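PDB 3FMB: dimeric protein of unknown function and ferredoxin-like fold from Bacteroides fragilis, which is of unknown function but belongs to the stress-responsive A/B barrel (Dabb) family and forms a dimer of ferredoxin-like subunits. Local coordinates for residues 25-30 against 106-111; 45-50 against 62-66; 52-56 against 94-98. All coordinates share one frame; numbering follows the deposited sequence. Where two conformers were deposited one is given.

Interaction 1: residues 25-30 against 106-111. With SO4 (sulfate ion), chain C.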
ATOM      1  N   VAL A  25      -4.330   0.899   1.346  1.00 22.43           N
ATOM      2  CA  VAL A  25      -4.267   1.918   2.430  1.00 25.46           C
ATOM      3  C   VAL A  25      -3.209   1.468   3.442  1.00 26.56           C
ATOM      4  O   VAL A  25      -3.186   0.305   3.849  1.00 29.12           O
ATOM      5  CB  VAL A  25      -5.647   2.147   3.183  1.00 25.91           C
ATOM      6  CG1 VAL A  25      -5.552   3.376   4.148  1.00 26.27           C
ATOM      7  CG2 VAL A  25      -6.829   2.251   2.192  1.00 26.30           C
ATOM      8  N   LEU A  26      -2.316   2.387   3.793  1.00 25.55           N
ATOM      9  CA  LEU A  26      -1.371   2.151   4.888  1.00 25.27           C
ATOM     10  C   LEU A  26      -1.692   3.135   6.026  1.00 24.90           C
ATOM     11  O   LEU A  26      -2.089   4.301   5.771  1.00 25.78           O
ATOM     12  CB  LEU A  26       0.057   2.365   4.409  1.00 24.98           C
ATOM     13  CG  LEU A  26       0.581   1.481   3.272  1.00 26.38           C
ATOM     14  CD1 LEU A  26       2.079   1.813   2.945  1.00 25.61           C
ATOM     15  CD2 LEU A  26       0.351   0.001   3.466  1.00 27.12           C
ATOM     16  N   PHE A  27      -1.570   2.631   7.253  1.00 25.85           N
ATOM     17  CA  PHE A  27      -1.764   3.404   8.460  1.00 25.49           C
ATOM     18  C   PHE A  27      -0.510   3.408   9.361  1.00 25.54           C
ATOM     19  O   PHE A  27       0.179   2.383   9.542  1.00 27.33           O
ATOM     20  CB  PHE A  27      -2.921   2.835   9.288  1.00 25.43           C
ATOM     21  CG  PHE A  27      -4.233   2.855   8.599  1.00 28.06           C
ATOM     22  CD1 PHE A  27      -5.045   3.973   8.661  1.00 32.65           C
ATOM     23  CD2 PHE A  27      -4.666   1.735   7.891  1.00 31.13           C
ATOM     24  CE1 PHE A  27      -6.290   3.996   8.002  1.00 35.22           C
ATOM     25  CE2 PHE A  27      -5.907   1.748   7.251  1.00 35.74           C
ATOM     26  CZ  PHE A  27      -6.705   2.851   7.322  1.00 27.64           C
ATOM     27  N   LYS A  28      -0.303   4.550  10.000  1.00 25.58           N
ATOM     28  CA  LYS A  28       0.712   4.734  11.029  1.00 26.61           C
ATOM     29  C   LYS A  28       0.013   5.226  12.295  1.00 24.77           C
ATOM     30  O   LYS A  28      -0.761   6.190  12.303  1.00 26.45           O
ATOM     31  CB  LYS A  28       1.764   5.727  10.537  1.00 27.90           C
ATOM     32  CG  LYS A  28       2.919   5.917  11.525  1.00 28.46           C
ATOM     33  CD  LYS A  28       4.091   6.700  10.883  1.00 31.55           C
ATOM     34  CE  LYS A  28       5.182   6.988  11.896  1.00 40.89           C
ATOM     35  NZ  LYS A  28       6.535   7.168  11.248  1.00 41.43           N
ATOM     36  N   LEU A  29       0.311   4.575  13.393  1.00 24.29           N
ATOM     37  CA  LEU A  29      -0.267   4.934  14.650  1.00 25.38           C
ATOM     38  C   LEU A  29       0.674   5.905  15.332  1.00 23.62           C
ATOM     39  O   LEU A  29       1.882   5.908  15.055  1.00 24.91           O
ATOM     40  CB  LEU A  29      -0.471   3.689  15.501  1.00 23.20           C
ATOM     41  CG  LEU A  29      -1.394   2.617  14.902  1.00 25.93           C
ATOM     42  CD1 LEU A  29      -1.467   1.525  16.011  1.00 23.02           C
ATOM     43  CD2 LEU A  29      -2.767   3.165  14.485  1.00 24.80           C
ATOM     44  N   ARG A  30       0.144   6.718  16.238  0.50 25.34           N
ATOM     45  CA  ARG A  30       0.974   7.728  16.928  0.50 25.50           C
ATOM     46  C   ARG A  30       2.150   7.095  17.668  0.50 26.49           C
ATOM     47  O   ARG A  30       1.999   6.093  18.365  0.50 26.57           O
ATOM     48  CB  ARG A  30       0.166   8.557  17.941  0.50 25.26           C
ATOM     49  CG  ARG A  30      -0.973   9.340  17.385  0.50 28.48           C
ATOM     50  CD  ARG A  30      -1.628  10.176  18.480  0.50 27.81           C
ATOM     51  NE  ARG A  30      -2.539   9.365  19.281  0.50 24.58           N
ATOM     52  CZ  ARG A  30      -2.320   8.955  20.528  0.50 26.76           C
ATOM     53  NH1 ARG A  30      -1.211   9.277  21.177  0.50 27.62           N
ATOM     54  NH2 ARG A  30      -3.243   8.225  21.134  0.50 35.95           N
ATOM     55  N   GLU A 106      -8.687   6.343  17.938  1.00 26.25           N
ATOM     56  CA  GLU A 106      -7.997   6.920  19.083  1.00 29.24           C
ATOM     57  C   GLU A 106      -6.480   6.986  18.918  1.00 30.46           C
ATOM     58  O   GLU A 106      -5.841   7.837  19.543  1.00 29.40           O
ATOM     59  CB  GLU A 106      -8.311   6.137  20.364  1.00 30.52           C
ATOM     60  CG  GLU A 106      -9.523   6.611  21.076  1.00 43.67           C
ATOM     61  CD  GLU A 106      -9.397   8.067  21.562  1.00 48.84           C
ATOM     62  OE1 GLU A 106      -8.533   8.374  22.433  1.00 54.05           O
ATOM     63  OE2 GLU A 106     -10.172   8.891  21.032  1.00 65.86           O
ATOM     64  N   THR A 107      -5.914   6.068  18.134  1.00 28.89           N
ATOM     65  CA  THR A 107      -4.449   5.929  18.038  1.00 26.88           C
ATOM     66  C   THR A 107      -3.815   6.326  16.706  1.00 28.59           C
ATOM     67  O   THR A 107      -2.596   6.484  16.630  1.00 25.97           O
ATOM     68  CB  THR A 107      -4.002   4.512  18.426  1.00 27.34           C
ATOM     69  OG1 THR A 107      -4.610   3.547  17.563  1.00 25.81           O
ATOM     70  CG2 THR A 107      -4.381   4.196  19.896  1.00 26.33           C
ATOM     71  N   LYS A 108      -4.635   6.493  15.662  1.00 26.54           N
ATOM     72  CA  LYS A 108      -4.145   6.790  14.310  1.00 29.36           C
ATOM     73  C   LYS A 108      -3.417   8.140  14.255  1.00 28.97           C
ATOM     74  O   LYS A 108      -3.859   9.135  14.863  1.00 25.12           O
ATOM     75  CB  LYS A 108      -5.331   6.791  13.313  1.00 29.65           C
ATOM     76  CG  LYS A 108      -4.963   7.165  11.880  1.00 34.66           C
ATOM     77  CD  LYS A 108      -6.160   7.024  10.862  1.00 39.55           C
ATOM     78  CE  LYS A 108      -7.343   7.954  11.212  1.00 51.27           C
ATOM     79  NZ  LYS A 108      -8.178   8.231   9.964  1.00 56.32           N
ATOM     80  N   GLU A 109      -2.308   8.165  13.528  1.00 26.54           N
ATOM     81  CA  GLU A 109      -1.578   9.373  13.206  1.00 25.76           C
ATOM     82  C   GLU A 109      -1.762   9.735  11.730  1.00 28.26           C
ATOM     83  O   GLU A 109      -2.066  10.892  11.412  1.00 26.99           O
ATOM     84  CB  GLU A 109      -0.103   9.185  13.546  1.00 26.84           C
ATOM     85  CG  GLU A 109       0.799  10.362  13.278  1.00 29.61           C
ATOM     86  CD  GLU A 109       0.449  11.640  14.015  1.00 43.23           C
ATOM     87  OE1 GLU A 109      -0.375  11.641  14.960  1.00 45.29           O
ATOM     88  OE2 GLU A 109       1.043  12.672  13.638  1.00 58.05           O
ATOM     89  N   SER A 110      -1.560   8.775  10.839  1.00 25.92           N
ATOM     90  CA  SER A 110      -1.576   9.051   9.384  1.00 27.56           C
ATOM     91  C   SER A 110      -2.211   7.921   8.620  1.00 26.29           C
ATOM     92  O   SER A 110      -2.145   6.749   9.042  1.00 26.31           O
ATOM     93  CB  SER A 110      -0.147   9.268   8.854  1.00 29.56           C
ATOM     94  OG  SER A 110       0.557  10.218   9.622  1.00 30.71           O
ATOM     95  N   ARG A 111      -2.847   8.291   7.504  1.00 27.70           N
ATOM     96  CA  ARG A 111      -3.400   7.375   6.519  1.00 27.68           C
ATOM     97  C   ARG A 111      -2.896   7.797   5.143  1.00 29.54           C
ATOM     98  O   ARG A 111      -2.980   8.969   4.755  1.00 27.19           O
ATOM     99  CB  ARG A 111      -4.928   7.427   6.546  1.00 28.20           C
ATOM    100  CG  ARG A 111      -5.622   6.655   5.453  1.00 29.83           C
ATOM    101  CD  ARG A 111      -7.126   6.898   5.505  1.00 30.83           C
ATOM    102  NE  ARG A 111      -7.848   6.276   4.385  1.00 27.05           N
ATOM    103  CZ  ARG A 111      -7.971   6.779   3.168  1.00 27.57           C
ATOM    104  NH1 ARG A 111      -7.390   7.905   2.832  1.00 25.39           N
ATOM    105  NH2 ARG A 111      -8.649   6.111   2.257  1.00 25.07           N
TER
HETATM  106  S   SO4 C 100     -10.419   3.165   3.812  1.00 31.69           S
HETATM  107  O1  SO4 C 100     -10.230   1.669   3.531  1.00 27.09           O
HETATM  108  O2  SO4 C 100     -11.657   3.478   4.522  1.00 31.91           O
HETATM  109  O3  SO4 C 100     -10.395   4.024   2.602  1.00 29.92           O
HETATM  110  O4  SO4 C 100      -9.374   3.671   4.736  1.00 32.59           O

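Interaction 2: residues 45-50 against 62-66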
ATOM      1  N   PHE A  45      -8.221  -4.477  14.546  1.00 28.23           N
ATOM      2  CA  PHE A  45      -8.483  -3.933  13.205  1.00 26.60           C
ATOM      3  C   PHE A  45      -8.365  -5.014  12.144  1.00 28.75           C
ATOM      4  O   PHE A  45      -9.248  -5.160  11.341  1.00 26.55           O
ATOM      5  CB  PHE A  45      -7.505  -2.816  12.892  1.00 28.62           C
ATOM      6  CG  PHE A  45      -7.718  -2.188  11.542  1.00 27.37           C
ATOM      7  CD1 PHE A  45      -8.832  -1.373  11.313  1.00 27.00           C
ATOM      8  CD2 PHE A  45      -6.847  -2.425  10.493  1.00 25.95           C
ATOM      9  CE1 PHE A  45      -9.034  -0.779  10.075  1.00 26.32           C
ATOM     10  CE2 PHE A  45      -7.067  -1.812   9.234  1.00 24.26           C
ATOM     11  CZ  PHE A  45      -8.175  -1.001   9.064  1.00 26.70           C
ATOM     12  N   LYS A  46      -7.284  -5.789  12.182  1.00 27.84           N
ATOM     13  CA  LYS A  46      -7.083  -6.891  11.218  1.00 28.43           C
ATOM     14  C   LYS A  46      -8.268  -7.856  11.246  1.00 28.78           C
ATOM     15  O   LYS A  46      -8.806  -8.193  10.190  1.00 29.14           O
ATOM     16  CB  LYS A  46      -5.801  -7.659  11.514  1.00 29.19           C
ATOM     17  CG  LYS A  46      -5.579  -8.948  10.699  1.00 27.85           C
ATOM     18  CD  LYS A  46      -4.145  -9.428  10.907  1.00 31.81           C
ATOM     19  CE  LYS A  46      -3.907 -10.787  10.353  1.00 33.29           C
ATOM     20  NZ  LYS A  46      -3.983 -10.680   8.949  1.00 33.66           N
ATOM     21  N   GLU A  47      -8.658  -8.288  12.446  0.50 27.60           N
ATOM     22  CA  GLU A  47      -9.798  -9.195  12.619  0.50 29.33           C
ATOM     23  C   GLU A  47     -11.097  -8.604  12.073  0.50 26.95           C
ATOM     24  O   GLU A  47     -11.871  -9.312  11.432  0.50 26.71           O
ATOM     25  CB  GLU A  47      -9.987  -9.543  14.100  0.50 29.12           C
ATOM     26  CG  GLU A  47     -11.030 -10.618  14.374  0.50 28.08           C
ATOM     27  CD  GLU A  47     -11.388 -10.725  15.855  0.50 34.09           C
ATOM     28  OE1 GLU A  47     -11.275 -11.837  16.412  0.50 44.44           O
ATOM     29  OE2 GLU A  47     -11.784  -9.696  16.464  0.50 44.24           O
ATOM     30  N   ALA A  48     -11.331  -7.321  12.347  1.00 27.72           N
ATOM     31  CA  ALA A  48     -12.576  -6.643  11.957  1.00 29.55           C
ATOM     32  C   ALA A  48     -12.668  -6.484  10.439  1.00 27.53           C
ATOM     33  O   ALA A  48     -13.728  -6.738   9.856  1.00 25.96           O
ATOM     34  CB  ALA A  48     -12.698  -5.271  12.668  1.00 27.51           C
ATOM     35  N   ILE A  49     -11.564  -6.073   9.812  1.00 26.97           N
ATOM     36  CA  ILE A  49     -11.520  -5.938   8.349  1.00 26.90           C
ATOM     37  C   ILE A  49     -11.702  -7.272   7.646  1.00 28.89           C
ATOM     38  O   ILE A  49     -12.463  -7.392   6.670  1.00 27.46           O
ATOM     39  CB  ILE A  49     -10.222  -5.262   7.868  1.00 27.13           C
ATOM     40  CG1 ILE A  49     -10.179  -3.790   8.345  1.00 24.99           C
ATOM     41  CG2 ILE A  49     -10.107  -5.364   6.322  1.00 26.71           C
ATOM     42  CD1 ILE A  49     -11.279  -2.808   7.733  1.00 24.54           C
ATOM     43  N   GLU A  50     -11.035  -8.298   8.156  1.00 31.14           N
ATOM     44  CA  GLU A  50     -11.053  -9.592   7.519  1.00 33.20           C
ATOM     45  C   GLU A  50     -12.422 -10.315   7.652  1.00 31.99           C
ATOM     46  O   GLU A  50     -12.713 -11.184   6.856  1.00 33.21           O
ATOM     47  CB  GLU A  50      -9.823 -10.407   7.967  1.00 34.09           C
ATOM     48  CG  GLU A  50      -8.539  -9.751   7.371  1.00 32.66           C
ATOM     49  CD  GLU A  50      -7.225 -10.496   7.626  1.00 41.29           C
ATOM     50  OE1 GLU A  50      -7.209 -11.372   8.502  1.00 31.91           O
ATOM     51  OE2 GLU A  50      -6.206 -10.207   6.930  1.00 33.60           O
ATOM     52  N   ILE A  62      -9.763  -8.839   0.166  1.00 25.00           N
ATOM     53  CA  ILE A  62      -9.303  -7.922   1.220  1.00 27.03           C
ATOM     54  C   ILE A  62      -8.380  -8.681   2.168  1.00 27.49           C
ATOM     55  O   ILE A  62      -8.560  -9.860   2.440  1.00 28.12           O
ATOM     56  CB  ILE A  62     -10.474  -7.220   2.006  1.00 24.77           C
ATOM     57  CG1 ILE A  62     -10.004  -5.983   2.776  1.00 32.21           C
ATOM     58  CG2 ILE A  62     -11.281  -8.290   2.876  1.00 28.99           C
ATOM     59  CD1 ILE A  62     -11.131  -4.919   3.027  1.00 25.70           C
ATOM     60  N   GLU A  63      -7.326  -8.007   2.594  1.00 26.93           N
ATOM     61  CA  GLU A  63      -6.472  -8.532   3.639  1.00 28.20           C
ATOM     62  C   GLU A  63      -5.816  -7.385   4.379  1.00 26.30           C
ATOM     63  O   GLU A  63      -5.621  -6.295   3.806  1.00 26.26           O
ATOM     64  CB  GLU A  63      -5.403  -9.441   3.041  1.00 29.79           C
ATOM     65  CG  GLU A  63      -4.367  -8.716   2.229  1.00 29.57           C
ATOM     66  CD  GLU A  63      -3.492  -9.622   1.389  1.00 33.06           C
ATOM     67  OE1 GLU A  63      -3.859 -10.794   1.160  1.00 34.59           O
ATOM     68  OE2 GLU A  63      -2.447  -9.138   0.912  1.00 31.92           O
ATOM     69  N   VAL A  64      -5.476  -7.644   5.648  1.00 27.73           N
ATOM     70  CA  VAL A  64      -4.723  -6.677   6.451  1.00 27.73           C
ATOM     71  C   VAL A  64      -3.377  -7.298   6.817  1.00 26.11           C
ATOM     72  O   VAL A  64      -3.334  -8.412   7.344  1.00 26.08           O
ATOM     73  CB  VAL A  64      -5.505  -6.244   7.708  1.00 28.36           C
ATOM     74  CG1 VAL A  64      -4.605  -5.451   8.669  1.00 23.52           C
ATOM     75  CG2 VAL A  64      -6.751  -5.437   7.264  1.00 26.73           C
ATOM     76  N   GLY A  65      -2.319  -6.553   6.536  1.00 25.44           N
ATOM     77  CA  GLY A  65      -0.961  -6.943   6.857  1.00 26.29           C
ATOM     78  C   GLY A  65      -0.413  -6.086   7.978  1.00 25.23           C
ATOM     79  O   GLY A  65      -0.556  -4.885   7.988  1.00 27.14           O
ATOM     80  N   LEU A  66       0.202  -6.739   8.952  1.00 26.19           N
ATOM     81  CA  LEU A  66       0.851  -6.038  10.061  1.00 25.67           C
ATOM     82  C   LEU A  66       2.374  -6.038   9.836  1.00 24.28           C
ATOM     83  O   LEU A  66       2.971  -7.081   9.551  1.00 24.12           O
ATOM     84  CB  LEU A  66       0.448  -6.704  11.401  1.00 25.76           C
ATOM     85  CG  LEU A  66      -1.049  -6.764  11.732  1.00 25.94           C
ATOM     86  CD1 LEU A  66      -1.231  -7.299  13.149  1.00 27.90           C
ATOM     87  CD2 LEU A  66      -1.651  -5.343  11.509  1.00 25.65           C
TER

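Interaction 3: residues 52-56 against 94-98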
ATOM      1  N   LEU A  52     -15.231  -8.652   7.061  1.00 26.60           N
ATOM      2  CA  LEU A  52     -16.158  -7.864   6.245  1.00 27.29           C
ATOM      3  C   LEU A  52     -16.674  -8.536   4.980  1.00 24.98           C
ATOM      4  O   LEU A  52     -17.806  -8.286   4.595  1.00 24.85           O
ATOM      5  CB  LEU A  52     -15.518  -6.516   5.876  1.00 25.32           C
ATOM      6  CG  LEU A  52     -15.232  -5.509   7.001  1.00 26.07           C
ATOM      7  CD1 LEU A  52     -14.545  -4.268   6.409  1.00 25.79           C
ATOM      8  CD2 LEU A  52     -16.531  -5.161   7.739  1.00 23.62           C
ATOM      9  N   PRO A  53     -15.859  -9.366   4.303  1.00 25.40           N
ATOM     10  CA  PRO A  53     -16.436  -9.962   3.067  1.00 28.21           C
ATOM     11  C   PRO A  53     -17.788 -10.668   3.221  1.00 28.30           C
ATOM     12  O   PRO A  53     -18.604 -10.624   2.299  1.00 29.85           O
ATOM     13  CB  PRO A  53     -15.320 -10.902   2.572  1.00 27.62           C
ATOM     14  CG  PRO A  53     -14.058 -10.322   3.151  1.00 27.82           C
ATOM     15  CD  PRO A  53     -14.444  -9.757   4.489  1.00 26.25           C
ATOM     16  N   ALA A  54     -18.057 -11.273   4.374  1.00 29.71           N
ATOM     17  CA  ALA A  54     -19.353 -11.912   4.627  1.00 29.39           C
ATOM     18  C   ALA A  54     -20.526 -10.921   4.748  1.00 30.57           C
ATOM     19  O   ALA A  54     -21.692 -11.299   4.536  1.00 29.66           O
ATOM     20  CB  ALA A  54     -19.278 -12.761   5.872  1.00 28.51           C
ATOM     21  N   LYS A  55     -20.207  -9.683   5.108  0.50 29.22           N
ATOM     22  CA  LYS A  55     -21.183  -8.611   5.265  0.50 29.70           C
ATOM     23  C   LYS A  55     -21.270  -7.736   4.007  0.50 29.78           C
ATOM     24  O   LYS A  55     -22.341  -7.270   3.656  0.50 28.48           O
ATOM     25  CB  LYS A  55     -20.803  -7.731   6.463  0.50 30.97           C
ATOM     26  CG  LYS A  55     -20.810  -8.433   7.831  0.50 31.96           C
ATOM     27  CD  LYS A  55     -22.130  -9.165   8.082  0.50 31.13           C
ATOM     28  CE  LYS A  55     -22.361  -9.492   9.554  0.50 33.97           C
ATOM     29  NZ  LYS A  55     -23.299  -8.531  10.206  0.50 38.10           N
ATOM     30  N   ILE A  56     -20.146  -7.547   3.317  1.00 28.91           N
ATOM     31  CA  ILE A  56     -20.041  -6.584   2.208  1.00 28.76           C
ATOM     32  C   ILE A  56     -19.673  -7.296   0.913  1.00 29.88           C
ATOM     33  O   ILE A  56     -18.496  -7.593   0.644  1.00 30.19           O
ATOM     34  CB  ILE A  56     -19.001  -5.460   2.492  1.00 28.77           C
ATOM     35  CG1 ILE A  56     -19.188  -4.881   3.902  1.00 26.52           C
ATOM     36  CG2 ILE A  56     -19.116  -4.375   1.396  1.00 28.37           C
ATOM     37  CD1 ILE A  56     -18.235  -3.697   4.297  1.00 23.72           C
ATOM     38  N   HIS A  94     -19.888   1.751   4.391  1.00 22.38           N
ATOM     39  CA  HIS A  94     -20.710   0.680   4.940  1.00 23.34           C
ATOM     40  C   HIS A  94     -20.557   0.658   6.473  1.00 23.84           C
ATOM     41  O   HIS A  94     -19.452   0.755   6.964  1.00 23.48           O
ATOM     42  CB  HIS A  94     -20.315  -0.670   4.338  1.00 22.99           C
ATOM     43  CG  HIS A  94     -21.256  -1.788   4.663  1.00 22.88           C
ATOM     44  ND1 HIS A  94     -21.315  -2.372   5.912  1.00 24.88           N
ATOM     45  CD2 HIS A  94     -22.118  -2.481   3.883  1.00 23.44           C
ATOM     46  CE1 HIS A  94     -22.193  -3.361   5.885  1.00 26.11           C
ATOM     47  NE2 HIS A  94     -22.710  -3.430   4.674  1.00 27.55           N
ATOM     48  N   PRO A  95     -21.665   0.534   7.219  1.00 23.08           N
ATOM     49  CA  PRO A  95     -21.601   0.602   8.674  1.00 22.95           C
ATOM     50  C   PRO A  95     -20.604  -0.357   9.319  1.00 24.88           C
ATOM     51  O   PRO A  95     -19.952  -0.006  10.313  1.00 23.04           O
ATOM     52  CB  PRO A  95     -23.034   0.259   9.096  1.00 24.46           C
ATOM     53  CG  PRO A  95     -23.858   0.720   7.971  1.00 20.00           C
ATOM     54  CD  PRO A  95     -23.070   0.365   6.768  1.00 21.99           C
ATOM     55  N   GLU A  96     -20.485  -1.553   8.751  1.00 26.02           N
ATOM     56  CA  GLU A  96     -19.570  -2.570   9.259  1.00 27.87           C
ATOM     57  C   GLU A  96     -18.118  -2.142   9.038  1.00 28.55           C
ATOM     58  O   GLU A  96     -17.252  -2.382   9.876  1.00 24.39           O
ATOM     59  CB  GLU A  96     -19.854  -3.910   8.564  1.00 31.08           C
ATOM     60  CG  GLU A  96     -21.266  -4.420   8.787  1.00 40.51           C
ATOM     61  CD  GLU A  96     -21.543  -4.563  10.216  1.00 40.72           C
ATOM     62  OE1 GLU A  96     -20.660  -5.078  10.914  1.00 38.43           O
ATOM     63  OE2 GLU A  96     -22.603  -4.122  10.656  1.00 35.20           O
ATOM     64  N   HIS A  97     -17.856  -1.522   7.893  1.00 26.39           N
ATOM     65  CA  HIS A  97     -16.541  -0.980   7.647  1.00 26.42           C
ATOM     66  C   HIS A  97     -16.220   0.225   8.552  1.00 26.52           C
ATOM     67  O   HIS A  97     -15.112   0.336   9.120  1.00 25.33           O
ATOM     68  CB  HIS A  97     -16.324  -0.571   6.183  1.00 23.92           C
ATOM     69  CG  HIS A  97     -15.007   0.102   6.005  1.00 26.52           C
ATOM     70  ND1 HIS A  97     -14.888   1.467   5.867  1.00 28.09           N
ATOM     71  CD2 HIS A  97     -13.748  -0.378   6.156  1.00 28.97           C
ATOM     72  CE1 HIS A  97     -13.606   1.786   5.842  1.00 30.63           C
ATOM     73  NE2 HIS A  97     -12.897   0.691   6.053  1.00 24.07           N
ATOM     74  N   VAL A  98     -17.180   1.125   8.696  1.00 27.18           N
ATOM     75  CA  VAL A  98     -16.993   2.283   9.573  1.00 26.33           C
ATOM     76  C   VAL A  98     -16.640   1.838  10.987  1.00 25.58           C
ATOM     77  O   VAL A  98     -15.710   2.404  11.608  1.00 26.80           O
ATOM     78  CB  VAL A  98     -18.234   3.202   9.571  1.00 22.78           C
ATOM     79  CG1 VAL A  98     -18.150   4.273  10.671  1.00 26.56           C
ATOM     80  CG2 VAL A  98     -18.429   3.882   8.177  1.00 22.91           C
TER

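Interaction 1: residues 25-30 against 106-111
Arg111 runs its aliphatic chain alongside Phe27, touching Val25 on the way, before its head reaches a sulfate ion. Its CG stands anti to the backbone N (chi1 172°), and the chain stays extended to NE. CB passes CE1 of the Phe27 ring at 4.0 Å. CG then rests on both Val25 CG1, 3.5 Å away, and the same ring carbon, while CD still skirts CE1. NE donates almost straight to sulfate O4 at 3.0 Å, and NH2 reaches O3 at 2.7 Å, with the anion at the edge of the guanidinium. The anion, probably from the crystallisation liquor, also takes a bond from His23, whereas NH1 of Arg111 forms a salt bridge with Glu72 of the second subunit.

The side chains of Phe27 and Arg111 run alongside each other because their residues form a non-hydrogen-bonded pair of antiparallel strands, at the edge of the ferredoxin-like sheet where strand 108-117 is outermost within the chain. One step on, the pairing slips by a residue in a classic beta bulge. Both Glu109 N (2.8 Å) and Ser110 N (3.1 Å) donate to Lys28 O, each close to the carbonyl plane, so a single acceptor serves two residues of the opposing strand. Beyond the bulge, Leu29 turns CD2 to Thr107 OG1, and Thr107 also packs on Val41 of helix 35-50. Arg30 N donates to Thr107 O at 2.8 Å, nearly along the C=O axis.

Interaction 2: residues 45-50 against 62-66
Val64 is the apolar centre, setting CG1 against Lys46 and CG2 against Ile49, one turn on in the helix. This second methyl meets both Ile49 CB and CG2; Ile49 CG2 and Val64 CG2, 3.5 Å apart, sit closer than methyls normally do. Equally close, Ile62 CD1 touches the same Ile49 CG2, whose place anti to the backbone N (chi1 -66° for CG1) turns it to the strand. Val64 CG2 also meets Phe45 CE2 at 4.1 Å, and Ile49 CG1 sits over one face of that ring, toward the rim.

Further out, the methylenes of Lys46 slide past Val64, CB lying 3.8 Å from Val64 CG1. A bend at chi4 (68°) then brings NZ onto Val64 O at 2.9 Å. The same ammonium forms a salt bridge with Glu50, one turn on, its NZ 3.0 Å from OE2. That oxygen also accepts Val64 N at 3.0 Å in a nearly straight bond (177°). The lysine meets OE2 on the syn side and the amide on the anti side, both from one face of the carboxylate plane. Between them Lys46 and Glu50 hold both the N-H and C=O of Val64.

Glu63 points the other way, to Lys22 and Tyr116 of the second subunit. The strand thus carries a helix on one face and meets the dimer partner through the other, the layering of a ferredoxin-like subunit in a Dabb-type dimer.

Interaction 3: residues 52-56 against 94-98
Ile56 and His94 approach each other from opposite directions, and the isoleucine meets the imidazole over its face. This happens at the start of helix 95-102, where His94 is the N-cap: its ND1 accepts the Glu96 N-H at 3.1 Å, with the amide only slightly out of the ring plane. The capping bond uses the edge of the imidazole and so limits its rotation, presenting the flat side to the segment 52-56, which lies between helix 35-50 and strand 61-66. Ile56 CG1 sits 3.7 Å from the ring centroid and only 4° off the normal, a CH-pi contact. Its CD1 lies over the inner end of the ring, 3.6 Å from His94 CG. With CG anti to the backbone N (chi1 -170°), His94 carries the ring out toward Ile56.

Leu52 reaches the first turn of the helix with two differently placed methyls. CD2 lies against Glu96, where it touches both CB and the carbonyl oxygen, while CD1 approaches the imidazole of His97 at its edge, 4.0 Å from CD2 of that ring. The leucine and histidine side chains cross obliquely. The polar partner of His97 lies outside the contact: its ND1 donates to Ala92 O. Its ring also meets that of Tyr91, and Tyr91 of helix 85-93 packs on Leu52 and Ile56 as well, so Leu52 and Ile56 touch both helix 85-93 and helix 95-102.

Toward the outside, Lys55 CB comes to 4.1 Å from Glu96 CG, a contact between methylenes. Within 52-56 one acceptor closes the turn: Leu52 O takes both Lys55 N and Ile56 N, each at 2.8 Å.

All three contacts are partly buried. Interaction 2 lies nearest the chain's centre (about 6 Å between centres), interaction 1 at about 10 Å and interaction 3 outermost at about 12 Å; exposed residues take part in interactions 1 and 3, but none in interaction 2. Interaction 1 pairs two strands of the sheet by main-chain bonds and a bulge; interaction 2 lays helix 35-50 on strand 61-66 through apolar packing with a charged rim. They meet where Phe27 CE2 touches Phe45 CZ at 4.0 Å, and both reach the second subunit. Interaction 3, side-chain packing against a capped helix start, touches no other chain; it meets interaction 2 where Ile62 CG2 lies 3.5 Å from Pro53 CG.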